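Local coordinates for protein E1 (Kluyveromyces marxianus, PDB 3VX6) that activates the ubiquitin-like proteins ATG8 and ATG12 for conjugation in autophagy, represented here by its N-terminal domain, at residues 38-43 against 83-88; 156-161 against 242-247; 204-209 against 237-242. All blocks are in the same frame, centred on the assembly; numbering follows the deposited sequence.

Contact 1. Residues 38-43 against 83-88; sequences DSDEKA and LLNFNT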
# COMPACT_ATOMS: atom_id res chain seq x y z
N ASP A 38 13.30 -20.66 -11.27
CA ASP A 38 13.77 -19.66 -10.33
C ASP A 38 12.54 -19.06 -9.67
O ASP A 38 11.43 -19.52 -9.90
CB ASP A 38 14.55 -18.55 -11.05
CG ASP A 38 16.05 -18.78 -11.02
OD1 ASP A 38 16.60 -18.94 -9.91
OD2 ASP A 38 16.68 -18.78 -12.10
N SER A 39 12.73 -18.03 -8.86
CA SER A 39 11.61 -17.40 -8.20
C SER A 39 10.94 -16.40 -9.14
O SER A 39 11.60 -15.55 -9.73
CB SER A 39 12.09 -16.73 -6.92
OG SER A 39 12.66 -17.71 -6.06
N ASP A 40 9.62 -16.51 -9.27
CA ASP A 40 8.86 -15.63 -10.15
C ASP A 40 8.65 -14.26 -9.50
O ASP A 40 8.16 -14.17 -8.38
CB ASP A 40 7.48 -16.23 -10.44
CG ASP A 40 7.55 -17.72 -10.79
OD1 ASP A 40 7.92 -18.06 -11.94
OD2 ASP A 40 7.22 -18.54 -9.91
N GLU A 41 9.03 -13.21 -10.22
CA GLU A 41 8.88 -11.84 -9.74
C GLU A 41 7.95 -11.12 -10.74
O GLU A 41 8.40 -10.45 -11.67
CB GLU A 41 10.25 -11.17 -9.67
CG GLU A 41 10.36 -10.02 -8.68
CD GLU A 41 11.81 -9.73 -8.30
OE1 GLU A 41 12.38 -10.50 -7.49
OE2 GLU A 41 12.37 -8.74 -8.82
N LYS A 42 6.64 -11.30 -10.53
CA LYS A 42 5.61 -10.73 -11.39
C LYS A 42 5.02 -9.45 -10.85
O LYS A 42 5.02 -9.21 -9.65
CB LYS A 42 4.46 -11.72 -11.59
CG LYS A 42 4.48 -12.53 -12.89
CD LYS A 42 5.27 -13.82 -12.75
CE LYS A 42 5.35 -14.55 -14.09
NZ LYS A 42 6.11 -15.84 -13.98
N ALA A 43 4.49 -8.63 -11.74
CA ALA A 43 3.85 -7.40 -11.34
C ALA A 43 2.38 -7.75 -11.18
O ALA A 43 1.80 -8.42 -12.03
CB ALA A 43 4.03 -6.33 -12.39
N LEU A 83 4.81 -9.58 -7.13
CA LEU A 83 4.81 -10.91 -6.55
C LEU A 83 6.21 -11.50 -6.64
O LEU A 83 6.93 -11.29 -7.60
CB LEU A 83 3.81 -11.81 -7.28
CG LEU A 83 3.91 -13.33 -7.02
CD1 LEU A 83 3.55 -13.65 -5.59
CD2 LEU A 83 2.99 -14.06 -7.99
N LEU A 84 6.61 -12.21 -5.59
CA LEU A 84 7.89 -12.88 -5.56
C LEU A 84 7.57 -14.33 -5.19
O LEU A 84 7.61 -14.70 -4.02
CB LEU A 84 8.80 -12.26 -4.50
CG LEU A 84 10.30 -12.58 -4.63
CD1 LEU A 84 10.90 -12.64 -3.24
CD2 LEU A 84 10.54 -13.90 -5.34
N ASN A 85 7.25 -15.14 -6.18
CA ASN A 85 6.94 -16.53 -5.93
C ASN A 85 8.20 -17.39 -5.85
O ASN A 85 8.87 -17.63 -6.86
CB ASN A 85 6.05 -17.10 -7.03
CG ASN A 85 5.69 -18.56 -6.79
OD1 ASN A 85 4.95 -18.87 -5.86
ND2 ASN A 85 6.24 -19.47 -7.60
N PHE A 86 8.51 -17.87 -4.64
CA PHE A 86 9.66 -18.74 -4.42
C PHE A 86 9.40 -20.11 -5.05
O PHE A 86 8.26 -20.56 -5.17
CB PHE A 86 9.91 -18.88 -2.92
CG PHE A 86 10.43 -17.63 -2.30
CD1 PHE A 86 11.72 -17.19 -2.58
CD2 PHE A 86 9.61 -16.84 -1.50
CE1 PHE A 86 12.19 -15.99 -2.07
CE2 PHE A 86 10.07 -15.64 -0.98
CZ PHE A 86 11.37 -15.21 -1.27
N ASN A 87 10.49 -20.76 -5.46
CA ASN A 87 10.39 -22.06 -6.12
C ASN A 87 10.36 -23.23 -5.15
O ASN A 87 9.94 -24.32 -5.50
CB ASN A 87 11.55 -22.23 -7.12
CG ASN A 87 12.89 -21.74 -6.57
OD1 ASN A 87 12.97 -21.15 -5.48
ND2 ASN A 87 13.95 -21.97 -7.33
N THR A 88 10.80 -23.00 -3.92
CA THR A 88 10.78 -24.07 -2.94
C THR A 88 10.21 -23.57 -1.64
O THR A 88 10.33 -22.39 -1.32
CB THR A 88 12.20 -24.65 -2.68
OG1 THR A 88 12.80 -23.97 -1.57
CG2 THR A 88 13.08 -24.48 -3.91
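The carboxylate of D40 and the amide of N85 lie side by side, their planes 19° apart and so nearly coplanar. N85 ND2 gives a hydrogen bond to D40 OD2 over 2.7 Å and meets that oxygen nearly along its C-O axis. D40 OD2 lies slightly out of the amide plane of N85. K42 NZ holds the other oxygen of D40 in a salt bridge, 3.5 Å from OD1. The far end of the amide is also fixed, because N85 OD1 bonds to S127 OG on strand 123-130. N85 carries CG anti to its own backbone N (chi1 -179°), which lays the amide alongside D40. The second flat group is the F86 ring. L84 CD2 lies over one of its faces, toward the rim. S39 OG approaches this ring obliquely and is 3.6 Å from F86 CD1.

The two strands, 40-43 and 83-86, run antiparallel at 157° as neighbours in a mixed sheet. D40 and N85 form a hydrogen-bonded pair: D40 N to N85 O is 2.8 Å and N85 N to D40 O is 2.6 Å. L83 N bonds to K42 O over 2.6 Å, while the return bond from K42 N is weak. Strand 123-130 flanks strand 78-86 on its other edge. L27 and K31 of helix 21-33 pack on the face that carries D40, L83 and N85.

On the opposite face the methyl L84 CD2 reaches back to S39 CB at 3.6 Å. E41 slants past L84, with only loose contact between OE1 and CG. Further along the chain, N87 turns its side chain to D38. N87 ND2 lies 3.8 Å from D38 CA and bonds to L37 O just before it.

Contact 2. Residues 156-161 against 242-247; sequences SSKVIA and SFEAEI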
# COMPACT_ATOMS: atom_id res chain seq x y z
N SER A 156 -4.33 17.53 14.54
CA SER A 156 -5.67 17.98 14.22
C SER A 156 -6.32 17.18 13.08
O SER A 156 -5.63 16.64 12.22
CB SER A 156 -5.62 19.47 13.84
OG SER A 156 -6.70 19.82 12.99
N SER A 157 -7.64 17.08 13.11
CA SER A 157 -8.37 16.39 12.05
C SER A 157 -9.79 16.90 11.95
O SER A 157 -10.39 17.29 12.94
CB SER A 157 -8.39 14.86 12.26
OG SER A 157 -9.35 14.46 13.22
N LYS A 158 -10.31 16.91 10.73
CA LYS A 158 -11.66 17.36 10.49
C LYS A 158 -12.26 16.46 9.43
O LYS A 158 -11.54 15.88 8.63
CB LYS A 158 -11.68 18.81 10.02
CG LYS A 158 -10.89 19.07 8.77
CD LYS A 158 -10.91 20.55 8.40
CE LYS A 158 -9.95 20.84 7.25
NZ LYS A 158 -9.83 22.29 6.90
N VAL A 159 -13.58 16.33 9.45
CA VAL A 159 -14.27 15.51 8.47
C VAL A 159 -14.15 16.17 7.10
O VAL A 159 -14.04 17.38 6.99
CB VAL A 159 -15.77 15.35 8.82
CG1 VAL A 159 -16.42 14.32 7.90
CG2 VAL A 159 -15.92 14.94 10.28
N ILE A 160 -14.14 15.36 6.06
CA ILE A 160 -14.06 15.89 4.72
C ILE A 160 -15.34 15.52 3.99
O ILE A 160 -15.83 14.38 4.10
CB ILE A 160 -12.88 15.29 3.95
CG1 ILE A 160 -11.57 15.72 4.58
CG2 ILE A 160 -12.94 15.73 2.51
CD1 ILE A 160 -10.37 15.15 3.87
N ALA A 161 -15.88 16.48 3.24
CA ALA A 161 -17.09 16.26 2.47
C ALA A 161 -16.67 15.64 1.15
O ALA A 161 -15.96 16.28 0.36
CB ALA A 161 -17.80 17.58 2.22
N SER A 242 -14.33 9.96 5.42
CA SER A 242 -13.24 10.83 4.96
C SER A 242 -12.96 11.98 5.93
O SER A 242 -13.87 12.70 6.35
CB SER A 242 -13.55 11.38 3.57
OG SER A 242 -14.92 11.25 3.25
N PHE A 243 -11.69 12.12 6.30
CA PHE A 243 -11.27 13.17 7.22
C PHE A 243 -9.89 13.72 6.87
O PHE A 243 -9.07 13.02 6.29
CB PHE A 243 -11.21 12.63 8.65
CG PHE A 243 -10.08 11.65 8.87
CD1 PHE A 243 -10.12 10.37 8.31
CD2 PHE A 243 -8.97 12.01 9.64
CE1 PHE A 243 -9.07 9.48 8.51
CE2 PHE A 243 -7.92 11.12 9.85
CZ PHE A 243 -7.97 9.86 9.28
N GLU A 244 -9.64 14.97 7.22
CA GLU A 244 -8.35 15.58 6.97
C GLU A 244 -7.62 15.60 8.31
O GLU A 244 -8.25 15.78 9.35
CB GLU A 244 -8.51 17.02 6.47
CG GLU A 244 -7.18 17.75 6.29
CD GLU A 244 -7.35 19.17 5.78
OE1 GLU A 244 -7.91 19.35 4.68
OE2 GLU A 244 -6.91 20.11 6.49
N ALA A 245 -6.31 15.41 8.29
CA ALA A 245 -5.56 15.41 9.53
C ALA A 245 -4.20 16.10 9.45
O ALA A 245 -3.51 16.06 8.43
CB ALA A 245 -5.40 13.99 10.03
N GLU A 246 -3.84 16.77 10.53
CA GLU A 246 -2.56 17.45 10.64
C GLU A 246 -1.70 16.53 11.49
O GLU A 246 -2.08 16.16 12.60
CB GLU A 246 -2.75 18.78 11.33
CG GLU A 246 -1.56 19.68 11.24
CD GLU A 246 -1.82 20.99 11.91
OE1 GLU A 246 -1.07 21.94 11.61
OE2 GLU A 246 -2.77 21.07 12.73
N ILE A 247 -0.53 16.17 11.00
CA ILE A 247 0.31 15.23 11.72
C ILE A 247 1.71 15.72 12.04
O ILE A 247 2.32 16.47 11.28
CB ILE A 247 0.38 13.89 10.93
CG1 ILE A 247 -1.01 13.27 10.84
CG2 ILE A 247 1.34 12.94 11.57
CD1 ILE A 247 -1.19 12.38 9.66
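S156 faces E246 in an antiparallel hydrogen-bonded pair. S156 N reaches E246 O at 3.3 Å, and E246 N bonds back to S156 O. Their side chains share one face, with S156 CB 3.5 Å from E246 OE2. S157 turns to the other face. Its CB rests 3.8 Å from A245 CB and also meets the edge of the F243 ring near CD2.

K158 pairs with E244, and E244 N points nearly straight at K158 O. The two side chains run side by side in the same direction. K158 sets CG between its backbone N and carbonyl carbon (chi1 58°), then extends along the glutamate. The aliphatic CE touches E244 OE2 at 3.2 Å, whereas the salt bridge from NZ to OE2 is long at 3.7 Å. E244 OE1 has a second charged partner in K198.

Strand 151-159 is an outermost strand of a six-strand mixed sheet, and 243-250 is its neighbour. Strand 231-236 comes next.

The CB of V159 is directed away from the partner, yet CG1 comes to 3.4 Å from S242 O. The strand ends there, but one more backbone bond follows. I160 N meets S242 O at 2.7 Å from above the carbonyl plane. The I160 side chain points at the partner strand, and its extended end lays CD1 3.7 Å from E244 CB. C234 of strand 231-236 also touches this isoleucine.

Contact 3. Residues 204-209 against 237-242; sequences FSHLKD and RSDESS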
# COMPACT_ATOMS: atom_id res chain seq x y z
N PHE A 204 -6.75 3.72 2.50
CA PHE A 204 -6.98 2.29 2.34
C PHE A 204 -7.65 1.76 3.57
O PHE A 204 -7.74 0.56 3.79
CB PHE A 204 -5.67 1.55 2.13
CG PHE A 204 -5.04 1.82 0.81
CD1 PHE A 204 -5.71 2.56 -0.15
CD2 PHE A 204 -3.78 1.34 0.53
CE1 PHE A 204 -5.13 2.82 -1.38
CE2 PHE A 204 -3.19 1.58 -0.70
CZ PHE A 204 -3.87 2.32 -1.66
N SER A 205 -8.12 2.67 4.41
CA SER A 205 -8.80 2.23 5.59
C SER A 205 -10.09 3.01 5.65
O SER A 205 -10.13 4.17 5.25
CB SER A 205 -7.96 2.49 6.84
OG SER A 205 -8.62 2.04 8.02
N HIS A 206 -11.15 2.34 6.09
CA HIS A 206 -12.45 2.96 6.25
C HIS A 206 -12.69 2.99 7.75
O HIS A 206 -13.79 3.34 8.20
CB HIS A 206 -13.56 2.15 5.59
CG HIS A 206 -13.76 2.47 4.15
ND1 HIS A 206 -14.74 1.87 3.38
CD2 HIS A 206 -13.10 3.32 3.32
CE1 HIS A 206 -14.66 2.33 2.15
NE2 HIS A 206 -13.68 3.21 2.08
N LEU A 207 -11.67 2.58 8.50
CA LEU A 207 -11.74 2.59 9.95
C LEU A 207 -11.83 4.05 10.39
O LEU A 207 -11.13 4.90 9.85
CB LEU A 207 -10.51 1.94 10.56
CG LEU A 207 -10.51 0.41 10.54
CD1 LEU A 207 -9.26 -0.11 11.22
CD2 LEU A 207 -11.75 -0.13 11.26
N LYS A 208 -12.71 4.33 11.34
CA LYS A 208 -12.87 5.70 11.80
C LYS A 208 -11.55 6.29 12.29
O LYS A 208 -10.95 5.81 13.26
CB LYS A 208 -13.92 5.77 12.91
N ASP A 209 -11.09 7.32 11.57
CA ASP A 209 -9.88 8.06 11.87
C ASP A 209 -8.59 7.29 11.96
O ASP A 209 -7.56 7.81 12.41
CB ASP A 209 -10.07 8.89 13.13
CG ASP A 209 -11.13 9.95 12.95
OD1 ASP A 209 -11.24 10.50 11.83
OD2 ASP A 209 -11.84 10.24 13.94
N ARG A 237 -12.62 8.90 1.90
CA ARG A 237 -13.28 7.61 1.96
C ARG A 237 -14.67 7.71 1.32
O ARG A 237 -15.41 8.67 1.54
CB ARG A 237 -13.43 7.14 3.41
CG ARG A 237 -12.18 6.52 4.06
CD ARG A 237 -11.33 7.54 4.82
NE ARG A 237 -10.31 6.89 5.64
CZ ARG A 237 -10.53 6.35 6.83
NH1 ARG A 237 -11.74 6.37 7.36
NH2 ARG A 237 -9.53 5.78 7.50
N SER A 238 -15.04 6.71 0.54
CA SER A 238 -16.37 6.73 -0.06
C SER A 238 -17.33 6.39 1.09
O SER A 238 -18.54 6.52 0.99
CB SER A 238 -16.45 5.68 -1.17
OG SER A 238 -16.04 4.41 -0.69
N ASP A 239 -16.72 6.00 2.20
CA ASP A 239 -17.39 5.59 3.43
C ASP A 239 -18.15 6.66 4.24
O ASP A 239 -18.97 6.32 5.08
CB ASP A 239 -16.32 4.98 4.34
CG ASP A 239 -16.90 4.13 5.43
OD1 ASP A 239 -16.31 4.09 6.54
OD2 ASP A 239 -17.93 3.48 5.18
N GLU A 240 -17.87 7.94 3.98
CA GLU A 240 -18.47 9.05 4.74
C GLU A 240 -17.48 9.30 5.88
O GLU A 240 -17.60 10.26 6.64
CB GLU A 240 -19.82 8.69 5.38
CG GLU A 240 -20.92 8.37 4.40
CD GLU A 240 -21.09 9.45 3.36
OE1 GLU A 240 -21.37 10.60 3.76
OE2 GLU A 240 -20.92 9.14 2.16
N SER A 241 -16.50 8.40 5.98
CA SER A 241 -15.47 8.47 7.00
C SER A 241 -14.28 9.35 6.61
O SER A 241 -13.33 9.47 7.38
CB SER A 241 -14.95 7.07 7.31
OG SER A 241 -14.24 6.55 6.20
N SER A 242 -14.33 9.96 5.42
CA SER A 242 -13.24 10.83 4.96
C SER A 242 -12.96 11.98 5.93
O SER A 242 -13.87 12.70 6.35
CB SER A 242 -13.55 11.38 3.57
OG SER A 242 -14.92 11.25 3.25
O HOH W 1 -12.66 8.54 9.88
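Both terminal nitrogens of R237, NH1 and NH2, donate to L207 O, each at 3.0 Å. The oxygen lies in the guanidinium plane; NH2 meets it in the carbonyl plane, NH1 from above. R237 sets CG anti to its carbonyl carbon, 3.4 Å from H206 CD2. The bend at chi2 (92°) then carries the guanidinium to L207 O. NH1 also bonds to S241 OG at 2.8 Å, and NH2 makes a salt bridge to D203. A leucine in place of R237 would probably leave L207 O without both donors and D203 without its charged mate.

Loop 204-209 follows strand 198-202. Loop 237-242 joins strand 231-236 to 243-250 of the same six-strand mixed sheet. A type I beta turn runs from R237 to E240. It presents D239, whose CB sits over the centre of the H206 ring, 3.6 Å from the centroid, in a CH-pi contact. Chi1 of D239 (-161°) swings CG away from the backbone N, and the carboxylate stacks on the ring with the two planes 7° apart. F53 also stacks on this histidine. S205 OG accepts from L207 N in an ST turn and also bonds to I210 O. Water 1 joins D209 N and OD1 to S241 O.

Overall arrangement
All three contacts are partly buried, each mixing buried and exposed residues. Contacts 1 and 2 are antiparallel strand pairs, but in different sheets on opposite sides of the chain's centre, with centres 40 Å apart. Contact 3 joins two loops instead. It belongs with contact 2: they share S242, their centres are 11 Å apart, and the F243 ring packs against D209 and R237. Strand 243-250 begins just after S242, the shared residue. Contact 1 stays about 15 Å from contact 3 at the nearest atoms. Backbone bonds carry the strand pairs, with charged side chains added. In contact 3 the direct hydrogen bonds across the loops come from one arginine side chain, and a water adds a bridge.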